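Local atomic coordinates of LAE5 (Uncultured bacterium, PDB entry 5JD3), a protein that probably hydrolyses ester bonds, as an esterase of the GDSL-like lipase/acylhydrolase family from a lake metagenome. Residues Leu102-Val107 with Pro148-Met153; Leu30-Asp35 with Leu76-Gln81; Pro158-Pro163 with Trp212-Pro217; Ile111-Val116 with Ala171-Tyr176. All blocks are in the same frame, centred on the assembly; numbering follows the deposited sequence.

Overall arrangement
All four contacts belong to one alpha/beta domain. Contacts 1 and 2 lie in its parallel sheet: strand 29-34 of contact 2 runs beside strand 106-110 of contact 1, and the centres of the two contacts are about 11 Å apart. Contacts 3 and 4, also about 11 Å apart between centres, sit across the chain's centre from that pair, where loops and helices follow the strands. Contact 2 closes before contact 1 opens; contact 1 closes before contact 3 opens, while contact 4 crosses both 1 and 3 along the chain. D35, leaving strand 29-34, packs against I113 and N114, so the sheet meets the probable catalytic end of the molecule.

Contact 1. Residues Leu102-Val107 with Pro148-Met153; sequences LKPDYV and PTVKGM
V150 is the knob on the 148-153 side. Its CG1 branch settles between P104 and V107, 4.0 Å from V107 CG2, while its CB presses down on the carbonyl oxygen of D105 at 3.4 Å. Next to it, K151 lays its CB over the face of the Y106 ring, 4.2 Å from the centroid; the rest of the lysine runs on as an extended chain that leads away. G152 supplies the hollow that the ring needs: any CB there would come to about 3.0 Å from Y106 CD1, a clash. In Y106, chi1 of -62° sets CG beside the backbone N and opposite the carbonyl carbon, and the ring lies along the bare backbone of G152. Two parallel bridges, Y106 with G152 and V107 with M153, open the neighbouring strands 106-110 and 152-156. Helices 113-121 and 132-146 come between them in the chain, which makes this a beta-alpha-beta crossover in the parallel sheet of the GDSL-like fold. Before the strands proper begin, K151 N donates to D105 O at 2.8 Å; further on, V107 N reaches G152 O at 3.3 Å. V107 and M153 turn to the other face and lie alongside each other, CG1 to CE at 3.9 Å, with helices 88-100 and 132-146 packed on both. An alanine in place of Y106 would probably open a gap beside G152, leave K151 CB without the ring it rests on, and deprive A25 N of the hydroxyl that it now meets. A water lies between P104 O and T149 O, within bonding distance of each.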
loop_
_atom_site.group_PDB
_atom_site.type_symbol
_atom_site.label_atom_id
_atom_site.label_comp_id
_atom_site.label_asym_id
_atom_site.label_seq_id
_atom_site.Cartn_x
_atom_site.Cartn_y
_atom_site.Cartn_z
ATOM N N LEU A 102 -9.928 0.376 15.176
ATOM C CA LEU A 102 -10.273 1.702 14.681
ATOM C C LEU A 102 -11.645 1.706 14.013
ATOM O O LEU A 102 -12.150 2.760 13.629
ATOM C CB LEU A 102 -9.208 2.202 13.703
ATOM C CG LEU A 102 -7.804 2.346 14.295
ATOM C CD1 LEU A 102 -6.845 2.949 13.279
ATOM C CD2 LEU A 102 -7.842 3.181 15.565
ATOM N N LYS A 103 -12.269 0.549 13.871
ATOM C CA LYS A 103 -13.587 0.431 13.251
ATOM C C LYS A 103 -13.718 1.062 11.888
ATOM O O LYS A 103 -14.516 1.936 11.689
ATOM C CB LYS A 103 -14.683 0.933 14.181
ATOM C CG LYS A 103 -14.789 0.229 15.507
ATOM C CD LYS A 103 -14.935 1.241 16.625
ATOM C CE LYS A 103 -15.063 0.629 18.017
ATOM N NZ LYS A 103 -14.304 -0.632 18.281
ATOM N N PRO A 104 -12.921 0.642 10.936
ATOM C CA PRO A 104 -12.930 1.327 9.642
ATOM C C PRO A 104 -14.059 0.858 8.732
ATOM O O PRO A 104 -14.569 -0.251 8.897
ATOM C CB PRO A 104 -11.572 0.953 9.053
ATOM C CG PRO A 104 -11.327 -0.420 9.584
ATOM C CD PRO A 104 -11.964 -0.480 10.952
ATOM N N ASP A 105 -14.443 1.705 7.783
ATOM C CA ASP A 105 -15.423 1.333 6.772
ATOM C C ASP A 105 -14.709 0.684 5.594
ATOM O O ASP A 105 -15.249 -0.202 4.933
ATOM C CB ASP A 105 -16.217 2.557 6.313
ATOM C CG ASP A 105 -17.002 3.196 7.440
ATOM O OD1 ASP A 105 -17.797 2.485 8.090
ATOM O OD2 ASP A 105 -16.817 4.407 7.683
ATOM N N TYR A 106 -13.486 1.137 5.345
ATOM C CA TYR A 106 -12.653 0.583 4.289
ATOM C C TYR A 106 -11.231 0.365 4.795
ATOM O O TYR A 106 -10.749 1.104 5.652
ATOM C CB TYR A 106 -12.633 1.506 3.069
ATOM C CG TYR A 106 -13.977 1.708 2.409
ATOM C CD1 TYR A 106 -14.389 0.889 1.367
ATOM C CD2 TYR A 106 -14.827 2.725 2.818
ATOM C CE1 TYR A 106 -15.615 1.071 0.756
ATOM C CE2 TYR A 106 -16.055 2.916 2.214
ATOM C CZ TYR A 106 -16.444 2.087 1.183
ATOM O OH TYR A 106 -17.665 2.276 0.580
ATOM N N VAL A 107 -10.567 -0.655 4.264
ATOM C CA VAL A 107 -9.169 -0.905 4.591
ATOM C C VAL A 107 -8.337 -1.057 3.326
ATOM O O VAL A 107 -8.624 -1.903 2.479
ATOM C CB VAL A 107 -8.995 -2.166 5.459
ATOM C CG1 VAL A 107 -7.522 -2.528 5.580
ATOM C CG2 VAL A 107 -9.609 -1.957 6.831
ATOM N N PRO A 148 -15.257 -9.330 5.857
ATOM C CA PRO A 148 -16.675 -9.212 6.228
ATOM C C PRO A 148 -16.993 -7.993 7.092
ATOM O O PRO A 148 -18.138 -7.540 7.093
ATOM C CB PRO A 148 -16.942 -10.503 7.017
ATOM C CG PRO A 148 -15.799 -11.410 6.697
ATOM C CD PRO A 148 -14.637 -10.508 6.487
ATOM N N THR A 149 -16.005 -7.469 7.813
ATOM C CA THR A 149 -16.263 -6.394 8.767
ATOM C C THR A 149 -16.174 -5.004 8.139
ATOM O O THR A 149 -16.367 -3.999 8.823
ATOM C CB THR A 149 -15.287 -6.457 9.964
ATOM O OG1 THR A 149 -15.743 -5.582 11.003
ATOM C CG2 THR A 149 -13.887 -6.046 9.546
ATOM N N VAL A 150 -15.888 -4.943 6.842
ATOM C CA VAL A 150 -15.771 -3.659 6.154
ATOM C C VAL A 150 -16.647 -3.588 4.908
ATOM O O VAL A 150 -17.075 -4.613 4.376
ATOM C CB VAL A 150 -14.314 -3.365 5.747
ATOM C CG1 VAL A 150 -13.422 -3.274 6.976
ATOM C CG2 VAL A 150 -13.804 -4.428 4.785
ATOM N N LYS A 151 -16.909 -2.368 4.447
ATOM C CA LYS A 151 -17.688 -2.156 3.231
ATOM C C LYS A 151 -16.870 -2.495 1.992
ATOM O O LYS A 151 -17.422 -2.809 0.938
ATOM C CB LYS A 151 -18.182 -0.709 3.150
ATOM C CG LYS A 151 -19.267 -0.361 4.155
ATOM C CD LYS A 151 -19.895 0.987 3.840
ATOM C CE LYS A 151 -21.089 1.263 4.737
ATOM N NZ LYS A 151 -21.774 2.535 4.377
ATOM N N GLY A 152 -15.550 -2.426 2.124
ATOM C CA GLY A 152 -14.657 -2.732 1.022
ATOM C C GLY A 152 -13.211 -2.819 1.465
ATOM O O GLY A 152 -12.800 -2.150 2.414
ATOM N N MET A 153 -12.435 -3.651 0.777
ATOM C CA MET A 153 -11.023 -3.808 1.096
ATOM C C MET A 153 -10.163 -3.677 -0.155
ATOM O O MET A 153 -10.403 -4.348 -1.159
ATOM C CB MET A 153 -10.773 -5.155 1.773
ATOM C CG MET A 153 -9.395 -5.274 2.401
ATOM S SD MET A 153 -9.323 -6.534 3.686
ATOM C CE MET A 153 -7.712 -6.198 4.391
HETATM O O HOH W 1 -17.411 -1.121 8.406
#

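Contact 2. Residues Leu30-Asp35 with Leu76-Gln81; sequences LVIIGD and LRLVNQ
V31 and V79 stand side by side on one face of the sheet, V31 CG2 3.8 Å from V79 CB, where strands 30-34 and 77-81 run parallel as neighbours. The strand order 2-1-3-4-5, with helix 59-70 lying between these two strands in the chain, is that of the flavodoxin-like sandwich of SGNH/GDSL hydrolases. Their segment axes come within 4.7 Å at an angle of 20°. The ladder alternates cleanly: L30 N donates to R77 O, V79 N to L30 O, I32 N to V79 O and Q81 N to I32 O, each 2.8 Å long. The third of these is nearly straight, 173° at the hydrogen.

Q81 is worth following outward. Its CB lies 3.7 Å from I32 O and 4.0 Å from I33 CB. CG, set beside the backbone N by chi1 of -76°, meets V31 CG1 at 4.0 Å. Beyond it the chain bends at chi2, its end leading away from strand 30-34; the side chain also touches D98 of helix 88-100. Helix 88-100 also packs on I33, whereas I32, L78 and N80 turn to the opposite face, under helix 59-70. The N80 amide is held there, its ND2 bonded to T38 O and H55 O. I33 CG1 comes to 3.2 Å of Q81 O, a carbonyl that also accepts from R94 NH2.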
loop_
_atom_site.group_PDB
_atom_site.type_symbol
_atom_site.label_atom_id
_atom_site.label_comp_id
_atom_site.label_asym_id
_atom_site.label_seq_id
_atom_site.Cartn_x
_atom_site.Cartn_y
_atom_site.Cartn_z
ATOM N N LEU A 30 -11.418 5.477 5.880
ATOM C CA LEU A 30 -10.488 4.569 5.223
ATOM C C LEU A 30 -9.176 4.462 5.994
ATOM O O LEU A 30 -8.504 5.464 6.237
ATOM C CB LEU A 30 -10.214 5.028 3.789
ATOM C CG LEU A 30 -9.047 4.351 3.068
ATOM C CD1 LEU A 30 -9.297 2.861 2.890
ATOM C CD2 LEU A 30 -8.787 5.018 1.726
ATOM N N VAL A 31 -8.819 3.240 6.376
ATOM C CA VAL A 31 -7.557 2.993 7.060
ATOM C C VAL A 31 -6.551 2.365 6.103
ATOM O O VAL A 31 -6.792 1.291 5.552
ATOM C CB VAL A 31 -7.742 2.079 8.288
ATOM C CG1 VAL A 31 -6.398 1.556 8.774
ATOM C CG2 VAL A 31 -8.467 2.823 9.398
ATOM N N ILE A 32 -5.428 3.046 5.904
ATOM C CA ILE A 32 -4.384 2.560 5.011
ATOM C C ILE A 32 -3.163 2.117 5.810
ATOM O O ILE A 32 -2.551 2.912 6.524
ATOM C CB ILE A 32 -3.976 3.634 3.988
ATOM C CG1 ILE A 32 -5.213 4.157 3.254
ATOM C CG2 ILE A 32 -2.962 3.074 3.004
ATOM C CD1 ILE A 32 -4.926 5.294 2.300
ATOM N N ILE A 33 -2.814 0.840 5.683
ATOM C CA ILE A 33 -1.754 0.251 6.489
ATOM C C ILE A 33 -0.681 -0.391 5.605
ATOM O O ILE A 33 -0.985 -0.955 4.554
ATOM C CB ILE A 33 -2.338 -0.793 7.476
ATOM C CG1 ILE A 33 -1.256 -1.341 8.410
ATOM C CG2 ILE A 33 -3.041 -1.920 6.726
ATOM C CD1 ILE A 33 -1.790 -2.272 9.476
ATOM N N GLY A 34 0.577 -0.281 6.024
ATOM C CA GLY A 34 1.681 -0.846 5.267
ATOM C C GLY A 34 3.047 -0.488 5.826
ATOM O O GLY A 34 3.194 -0.240 7.022
ATOM N N ASP A 35 4.050 -0.462 4.951
ATOM C CA ASP A 35 5.419 -0.170 5.363
ATOM C C ASP A 35 5.745 1.322 5.271
ATOM O O ASP A 35 4.865 2.166 5.433
ATOM C CB ASP A 35 6.411 -0.984 4.528
ATOM C CG ASP A 35 6.080 -0.972 3.048
ATOM O OD1 ASP A 35 5.661 0.086 2.532
ATOM O OD2 ASP A 35 6.239 -2.028 2.397
ATOM N N LEU A 76 -14.403 12.250 3.299
ATOM C CA LEU A 76 -13.713 10.994 3.568
ATOM C C LEU A 76 -12.652 11.153 4.651
ATOM O O LEU A 76 -11.854 12.090 4.627
ATOM C CB LEU A 76 -13.081 10.448 2.287
ATOM C CG LEU A 76 -14.086 10.047 1.207
ATOM C CD1 LEU A 76 -13.380 9.596 -0.064
ATOM C CD2 LEU A 76 -15.029 8.965 1.720
ATOM N N ARG A 77 -12.654 10.217 5.594
ATOM C CA ARG A 77 -11.764 10.261 6.748
ATOM C C ARG A 77 -10.636 9.241 6.600
ATOM O O ARG A 77 -10.839 8.047 6.810
ATOM C CB ARG A 77 -12.567 10.001 8.022
ATOM C CG ARG A 77 -11.795 10.121 9.322
ATOM C CD ARG A 77 -12.715 9.822 10.496
ATOM N NE ARG A 77 -12.000 9.730 11.763
ATOM C CZ ARG A 77 -12.575 9.434 12.924
ATOM N NH1 ARG A 77 -13.880 9.199 12.978
ATOM N NH2 ARG A 77 -11.847 9.371 14.030
ATOM N N LEU A 78 -9.448 9.715 6.235
ATOM C CA LEU A 78 -8.326 8.820 5.968
ATOM C C LEU A 78 -7.395 8.667 7.167
ATOM O O LEU A 78 -7.098 9.634 7.868
ATOM C CB LEU A 78 -7.529 9.309 4.755
ATOM C CG LEU A 78 -7.987 8.798 3.385
ATOM C CD1 LEU A 78 -9.333 9.389 2.990
ATOM C CD2 LEU A 78 -6.936 9.088 2.324
ATOM N N VAL A 79 -6.939 7.437 7.391
ATOM C CA VAL A 79 -6.039 7.127 8.496
ATOM C C VAL A 79 -4.769 6.444 7.996
ATOM O O VAL A 79 -4.836 5.454 7.268
ATOM C CB VAL A 79 -6.711 6.211 9.538
ATOM C CG1 VAL A 79 -5.850 6.113 10.790
ATOM C CG2 VAL A 79 -8.103 6.718 9.882
ATOM N N ASN A 80 -3.615 6.972 8.389
ATOM C CA ASN A 80 -2.340 6.371 8.018
ATOM C C ASN A 80 -1.815 5.463 9.125
ATOM O O ASN A 80 -1.496 5.922 10.220
ATOM C CB ASN A 80 -1.308 7.458 7.693
ATOM C CG ASN A 80 -0.046 6.900 7.047
ATOM O OD1 ASN A 80 0.253 5.709 7.149
ATOM N ND2 ASN A 80 0.705 7.769 6.381
ATOM N N GLN A 81 -1.723 4.170 8.831
ATOM C CA GLN A 81 -1.199 3.207 9.790
ATOM C C GLN A 81 0.030 2.492 9.240
ATOM O O GLN A 81 0.241 1.309 9.503
ATOM C CB GLN A 81 -2.276 2.190 10.173
ATOM C CG GLN A 81 -3.323 2.734 11.131
ATOM C CD GLN A 81 -2.740 3.086 12.487
ATOM O OE1 GLN A 81 -2.155 2.240 13.162
ATOM N NE2 GLN A 81 -2.891 4.343 12.889
#

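Contact 3. Residues Pro158-Pro163 with Trp212-Pro217; sequences PYFIEP and WDRIHP
R214 puts CG beside its backbone N and then kinks at chi3 (-72°), while E162 starts with CG opposite its own N and bends at chi2 (58°); the two turns bring R214 NH1 to E162 OE1. The salt bridge is modelled at 2.5 Å, short enough that its length is doubtful. E162 OE1 sits in the guanidinium plane, yet the donor approaches from above the carboxylate. Over one face of the guanidinium stands F160, its CZ 3.4 Å from R214 CZ, with ring and guanidinium planes 54° apart. The same ring turns an edge to I215, whose CD1 lies 3.6 Å from F160 CD1. With a leucine at R214, E162 OE1 is likely to be left without its ionic mate and F160 CZ without the guanidinium it stands over.

Backbone atoms tie the loops as well. I161, the centre of an inverse gamma turn, donates N to R214 O at 3.0 Å, and the Y159 hydroxyl bonds to I215 O, though the modelled length of 2.5 Å is again doubtful.

Just before R214, D213 shapes the 212-217 loop. Its OD1 accepts from I215 N, an Asx turn, and from H216 N, both reaching it from one face of the carboxylate. OD2 takes H216 ND1 at 2.8 Å, in the imidazole plane. H216 NE2 is bonded in turn to S36 OG, so S36, H216 and D213 have the geometry of a Ser-His-Asp triad, and D213 to H216 fit the Asp-x-x-His block of SGNH/GDSL hydrolases, making this loop the probable active-site loop.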
loop_
_atom_site.group_PDB
_atom_site.type_symbol
_atom_site.label_atom_id
_atom_site.label_comp_id
_atom_site.label_asym_id
_atom_site.label_seq_id
_atom_site.Cartn_x
_atom_site.Cartn_y
_atom_site.Cartn_z
ATOM N N PRO A 158 2.754 -4.764 -4.052
ATOM C CA PRO A 158 4.117 -4.289 -3.815
ATOM C C PRO A 158 4.793 -4.004 -5.147
ATOM O O PRO A 158 4.382 -4.563 -6.163
ATOM C CB PRO A 158 4.781 -5.461 -3.088
ATOM C CG PRO A 158 4.001 -6.659 -3.527
ATOM C CD PRO A 158 2.586 -6.177 -3.668
ATOM N N TYR A 159 5.804 -3.146 -5.153
ATOM C CA TYR A 159 6.444 -2.784 -6.406
ATOM C C TYR A 159 7.958 -2.736 -6.291
ATOM O O TYR A 159 8.519 -2.698 -5.196
ATOM C CB TYR A 159 5.925 -1.427 -6.898
ATOM C CG TYR A 159 6.344 -0.262 -6.030
ATOM C CD1 TYR A 159 7.532 0.420 -6.269
ATOM C CD2 TYR A 159 5.555 0.155 -4.970
ATOM C CE1 TYR A 159 7.919 1.479 -5.473
ATOM C CE2 TYR A 159 5.935 1.218 -4.176
ATOM C CZ TYR A 159 7.116 1.874 -4.428
ATOM O OH TYR A 159 7.491 2.930 -3.632
ATOM N N PHE A 160 8.606 -2.736 -7.449
ATOM C CA PHE A 160 10.031 -2.487 -7.551
ATOM C C PHE A 160 10.235 -1.579 -8.755
ATOM O O PHE A 160 9.882 -1.943 -9.875
ATOM C CB PHE A 160 10.811 -3.795 -7.695
ATOM C CG PHE A 160 12.299 -3.638 -7.552
ATOM C CD1 PHE A 160 12.832 -2.798 -6.588
ATOM C CD2 PHE A 160 13.164 -4.347 -8.368
ATOM C CE1 PHE A 160 14.201 -2.657 -6.451
ATOM C CE2 PHE A 160 14.535 -4.212 -8.235
ATOM C CZ PHE A 160 15.052 -3.365 -7.274
ATOM N N ILE A 161 10.774 -0.386 -8.526
ATOM C CA ILE A 161 10.951 0.569 -9.612
ATOM C C ILE A 161 12.122 0.131 -10.489
ATOM O O ILE A 161 13.196 0.731 -10.474
ATOM C CB ILE A 161 11.171 2.000 -9.086
ATOM C CG1 ILE A 161 10.106 2.343 -8.044
ATOM C CG2 ILE A 161 11.111 3.009 -10.225
ATOM C CD1 ILE A 161 10.223 3.743 -7.481
ATOM N N GLU A 162 11.894 -0.938 -11.245
ATOM C CA GLU A 162 12.909 -1.513 -12.116
ATOM C C GLU A 162 12.247 -2.165 -13.325
ATOM O O GLU A 162 11.530 -3.155 -13.184
ATOM C CB GLU A 162 13.755 -2.537 -11.357
ATOM C CG GLU A 162 14.785 -3.249 -12.215
ATOM C CD GLU A 162 15.751 -2.289 -12.881
ATOM O OE1 GLU A 162 16.342 -1.451 -12.168
ATOM O OE2 GLU A 162 15.917 -2.369 -14.116
ATOM N N PRO A 163 12.479 -1.602 -14.520
ATOM C CA PRO A 163 11.861 -2.100 -15.754
ATOM C C PRO A 163 12.390 -3.466 -16.194
ATOM O O PRO A 163 11.685 -4.184 -16.901
ATOM C CB PRO A 163 12.219 -1.022 -16.784
ATOM C CG PRO A 163 13.445 -0.375 -16.246
ATOM C CD PRO A 163 13.296 -0.399 -14.755
ATOM N N TRP A 212 16.432 6.657 -6.123
ATOM C CA TRP A 212 17.792 6.132 -6.168
ATOM C C TRP A 212 17.831 4.652 -5.793
ATOM O O TRP A 212 18.563 3.874 -6.401
ATOM C CB TRP A 212 18.711 6.930 -5.239
ATOM C CG TRP A 212 19.264 8.186 -5.852
ATOM C CD1 TRP A 212 18.932 8.726 -7.062
ATOM C CD2 TRP A 212 20.257 9.052 -5.286
ATOM N NE1 TRP A 212 19.653 9.876 -7.280
ATOM C CE2 TRP A 212 20.473 10.098 -6.205
ATOM C CE3 TRP A 212 20.982 9.044 -4.089
ATOM C CZ2 TRP A 212 21.384 11.126 -5.966
ATOM C CZ3 TRP A 212 21.885 10.065 -3.853
ATOM C CH2 TRP A 212 22.078 11.092 -4.787
ATOM N N ASP A 213 17.035 4.267 -4.799
ATOM C CA ASP A 213 17.011 2.879 -4.346
ATOM C C ASP A 213 15.871 2.082 -4.975
ATOM O O ASP A 213 15.605 0.948 -4.574
ATOM C CB ASP A 213 16.918 2.810 -2.814
ATOM C CG ASP A 213 15.682 3.508 -2.256
ATOM O OD1 ASP A 213 14.713 3.750 -3.007
ATOM O OD2 ASP A 213 15.677 3.806 -1.044
ATOM N N ARG A 214 15.192 2.696 -5.942
ATOM C CA ARG A 214 14.107 2.055 -6.684
ATOM C C ARG A 214 12.956 1.594 -5.786
ATOM O O ARG A 214 12.175 0.726 -6.171
ATOM C CB ARG A 214 14.644 0.866 -7.488
ATOM C CG ARG A 214 15.679 1.248 -8.535
ATOM C CD ARG A 214 16.204 0.030 -9.281
ATOM N NE ARG A 214 17.076 -0.796 -8.451
ATOM C CZ ARG A 214 17.682 -1.901 -8.876
ATOM N NH1 ARG A 214 17.509 -2.316 -10.123
ATOM N NH2 ARG A 214 18.461 -2.591 -8.053
ATOM N N ILE A 215 12.855 2.178 -4.595
ATOM C CA ILE A 215 11.785 1.833 -3.662
ATOM C C ILE A 215 11.147 3.076 -3.049
ATOM O O ILE A 215 9.930 3.247 -3.115
ATOM C CB ILE A 215 12.289 0.921 -2.527
ATOM C CG1 ILE A 215 12.592 -0.479 -3.062
ATOM C CG2 ILE A 215 11.251 0.832 -1.419
ATOM C CD1 ILE A 215 11.388 -1.175 -3.666
ATOM N N HIS A 216 11.969 3.932 -2.444
ATOM C CA HIS A 216 11.485 5.177 -1.852
ATOM C C HIS A 216 11.592 6.322 -2.855
ATOM O O HIS A 216 12.677 6.865 -3.066
ATOM C CB HIS A 216 12.273 5.518 -0.584
ATOM C CG HIS A 216 12.312 4.412 0.423
ATOM N ND1 HIS A 216 13.368 3.533 0.523
ATOM C CD2 HIS A 216 11.426 4.045 1.380
ATOM C CE1 HIS A 216 13.131 2.671 1.496
ATOM N NE2 HIS A 216 11.959 2.959 2.032
ATOM N N PRO A 217 10.462 6.701 -3.469
ATOM C CA PRO A 217 10.482 7.684 -4.552
ATOM C C PRO A 217 10.341 9.118 -4.061
ATOM O O PRO A 217 10.072 9.344 -2.881
ATOM C CB PRO A 217 9.268 7.283 -5.385
ATOM C CG PRO A 217 8.287 6.803 -4.352
ATOM C CD PRO A 217 9.098 6.207 -3.213
#

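Contact 4. Residues Ile111-Val116 with Ala171-Tyr176; sequences IGINDV and ARMDVY
V116 pushes both methyls into helix 168-187. CG2 stands over the face of the Y176 ring, 3.6 Å from its centroid and 16° off the normal, a CH-pi contact; CG1 lies against R172 CG at 3.7 Å. The split follows from chi1 of 173°, which sends the two methyls to different neighbours. M173 reaches V116 as well: its chain, bent at chi2 and chi3, brings SD to 3.8 Å from V116 CG2 and CE to 3.8 Å from V116 CB, and the same CE lies 4.0 Å from I113 CA.

One shell out, the polar ends are held elsewhere. The Y176 hydroxyl is bonded to V130 O, and its ring also meets that of Y135. D115, whose CB lies 4.2 Å from Y176 CE2, fixes OD1 on V88 N. G112 sits at the N-cap position of helix 113-121, with a phi of 138° that suits a residue lacking CB.

G112 to D115 fit the Gly-x-Asn-Asp block of SGNH/GDSL hydrolases, whose asparagine commonly belongs to the oxyanion hole. N114 packs on D35, the residue before S36, which places it beside the probable nucleophile; its ND2 is bonded to N86 O. Between 111-116 and 171-176 no hydrogen bond crosses, and the fit rests on apolar and CH-pi contacts; Q119, farther along the same helix, adds the directed bonds, NE2 to Y176 OH and OE1 to R172 NH2.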
loop_
_atom_site.group_PDB
_atom_site.type_symbol
_atom_site.label_atom_id
_atom_site.label_comp_id
_atom_site.label_asym_id
_atom_site.label_seq_id
_atom_site.Cartn_x
_atom_site.Cartn_y
_atom_site.Cartn_z
ATOM N N ILE A 111 1.597 -4.175 1.201
ATOM C CA ILE A 111 2.666 -4.870 1.899
ATOM C C ILE A 111 3.322 -5.897 0.977
ATOM O O ILE A 111 2.678 -6.434 0.073
ATOM C CB ILE A 111 2.134 -5.558 3.183
ATOM C CG1 ILE A 111 3.276 -5.868 4.153
ATOM C CG2 ILE A 111 1.314 -6.801 2.845
ATOM C CD1 ILE A 111 3.891 -4.634 4.776
ATOM N N GLY A 112 4.610 -6.149 1.188
ATOM C CA GLY A 112 5.326 -7.116 0.377
ATOM C C GLY A 112 6.721 -6.679 -0.027
ATOM O O GLY A 112 7.584 -7.519 -0.287
ATOM N N ILE A 113 6.945 -5.370 -0.083
ATOM C CA ILE A 113 8.237 -4.831 -0.499
ATOM C C ILE A 113 9.365 -5.305 0.413
ATOM O O ILE A 113 10.351 -5.873 -0.057
ATOM C CB ILE A 113 8.222 -3.289 -0.531
ATOM C CG1 ILE A 113 7.358 -2.792 -1.692
ATOM C CG2 ILE A 113 9.635 -2.743 -0.667
ATOM C CD1 ILE A 113 7.364 -1.288 -1.857
ATOM N N ASN A 114 9.214 -5.081 1.715
ATOM C CA ASN A 114 10.216 -5.515 2.681
ATOM C C ASN A 114 10.288 -7.034 2.775
ATOM O O ASN A 114 11.346 -7.597 3.049
ATOM C CB ASN A 114 9.925 -4.917 4.057
ATOM C CG ASN A 114 10.116 -3.415 4.089
ATOM O OD1 ASN A 114 11.051 -2.884 3.488
ATOM N ND2 ASN A 114 9.227 -2.720 4.786
ATOM N N ASP A 115 9.154 -7.689 2.545
ATOM C CA ASP A 115 9.097 -9.146 2.518
ATOM C C ASP A 115 10.021 -9.693 1.435
ATOM O O ASP A 115 10.675 -10.720 1.618
ATOM C CB ASP A 115 7.663 -9.623 2.279
ATOM C CG ASP A 115 6.680 -9.034 3.273
ATOM O OD1 ASP A 115 6.092 -9.807 4.059
ATOM O OD2 ASP A 115 6.501 -7.799 3.271
ATOM N N VAL A 116 10.073 -8.988 0.310
ATOM C CA VAL A 116 10.920 -9.374 -0.811
ATOM C C VAL A 116 12.333 -8.816 -0.657
ATOM O O VAL A 116 13.317 -9.507 -0.923
ATOM C CB VAL A 116 10.326 -8.887 -2.153
ATOM C CG1 VAL A 116 11.290 -9.147 -3.299
ATOM C CG2 VAL A 116 8.985 -9.554 -2.414
ATOM N N ALA A 171 11.692 -9.747 -10.596
ATOM C CA ALA A 171 10.986 -10.989 -10.888
ATOM C C ALA A 171 10.404 -11.591 -9.617
ATOM O O ALA A 171 9.314 -12.164 -9.633
ATOM C CB ALA A 171 11.914 -11.981 -11.568
ATOM N N ARG A 172 11.139 -11.456 -8.517
ATOM C CA ARG A 172 10.679 -11.928 -7.216
ATOM C C ARG A 172 9.521 -11.071 -6.721
ATOM O O ARG A 172 8.563 -11.579 -6.138
ATOM C CB ARG A 172 11.822 -11.906 -6.199
ATOM C CG ARG A 172 11.492 -12.536 -4.854
ATOM C CD ARG A 172 11.371 -14.047 -4.962
ATOM N NE ARG A 172 11.436 -14.697 -3.656
ATOM C CZ ARG A 172 11.327 -16.008 -3.469
ATOM N NH1 ARG A 172 11.148 -16.816 -4.505
ATOM N NH2 ARG A 172 11.399 -16.512 -2.245
ATOM N N MET A 173 9.618 -9.767 -6.957
ATOM C CA MET A 173 8.562 -8.839 -6.570
ATOM C C MET A 173 7.295 -9.129 -7.368
ATOM O O MET A 173 6.182 -8.945 -6.875
ATOM C CB MET A 173 9.011 -7.391 -6.781
ATOM C CG MET A 173 8.121 -6.358 -6.111
ATOM S SD MET A 173 8.251 -6.382 -4.310
ATOM C CE MET A 173 9.874 -5.659 -4.072
ATOM N N ASP A 174 7.477 -9.588 -8.603
ATOM C CA ASP A 174 6.357 -9.978 -9.453
ATOM C C ASP A 174 5.658 -11.217 -8.907
ATOM O O ASP A 174 4.448 -11.379 -9.069
ATOM C CB ASP A 174 6.828 -10.233 -10.887
ATOM C CG ASP A 174 7.250 -8.963 -11.598
ATOM O OD1 ASP A 174 6.773 -7.876 -11.209
ATOM O OD2 ASP A 174 8.056 -9.052 -12.547
ATOM N N VAL A 175 6.427 -12.090 -8.264
ATOM C CA VAL A 175 5.875 -13.292 -7.650
ATOM C C VAL A 175 4.893 -12.927 -6.544
ATOM O O VAL A 175 3.777 -13.446 -6.490
ATOM C CB VAL A 175 6.984 -14.194 -7.069
ATOM C CG1 VAL A 175 6.381 -15.320 -6.240
ATOM C CG2 VAL A 175 7.859 -14.748 -8.182
ATOM N N TYR A 176 5.314 -12.015 -5.675
ATOM C CA TYR A 176 4.510 -11.610 -4.528
ATOM C C TYR A 176 3.312 -10.763 -4.945
ATOM O O TYR A 176 2.273 -10.778 -4.286
ATOM C CB TYR A 176 5.374 -10.849 -3.521
ATOM C CG TYR A 176 6.268 -11.745 -2.694
ATOM C CD1 TYR A 176 7.249 -12.525 -3.291
ATOM C CD2 TYR A 176 6.134 -11.806 -1.313
ATOM C CE1 TYR A 176 8.068 -13.346 -2.538
ATOM C CE2 TYR A 176 6.948 -12.623 -0.551
ATOM C CZ TYR A 176 7.913 -13.390 -1.169
ATOM O OH TYR A 176 8.724 -14.204 -0.412
#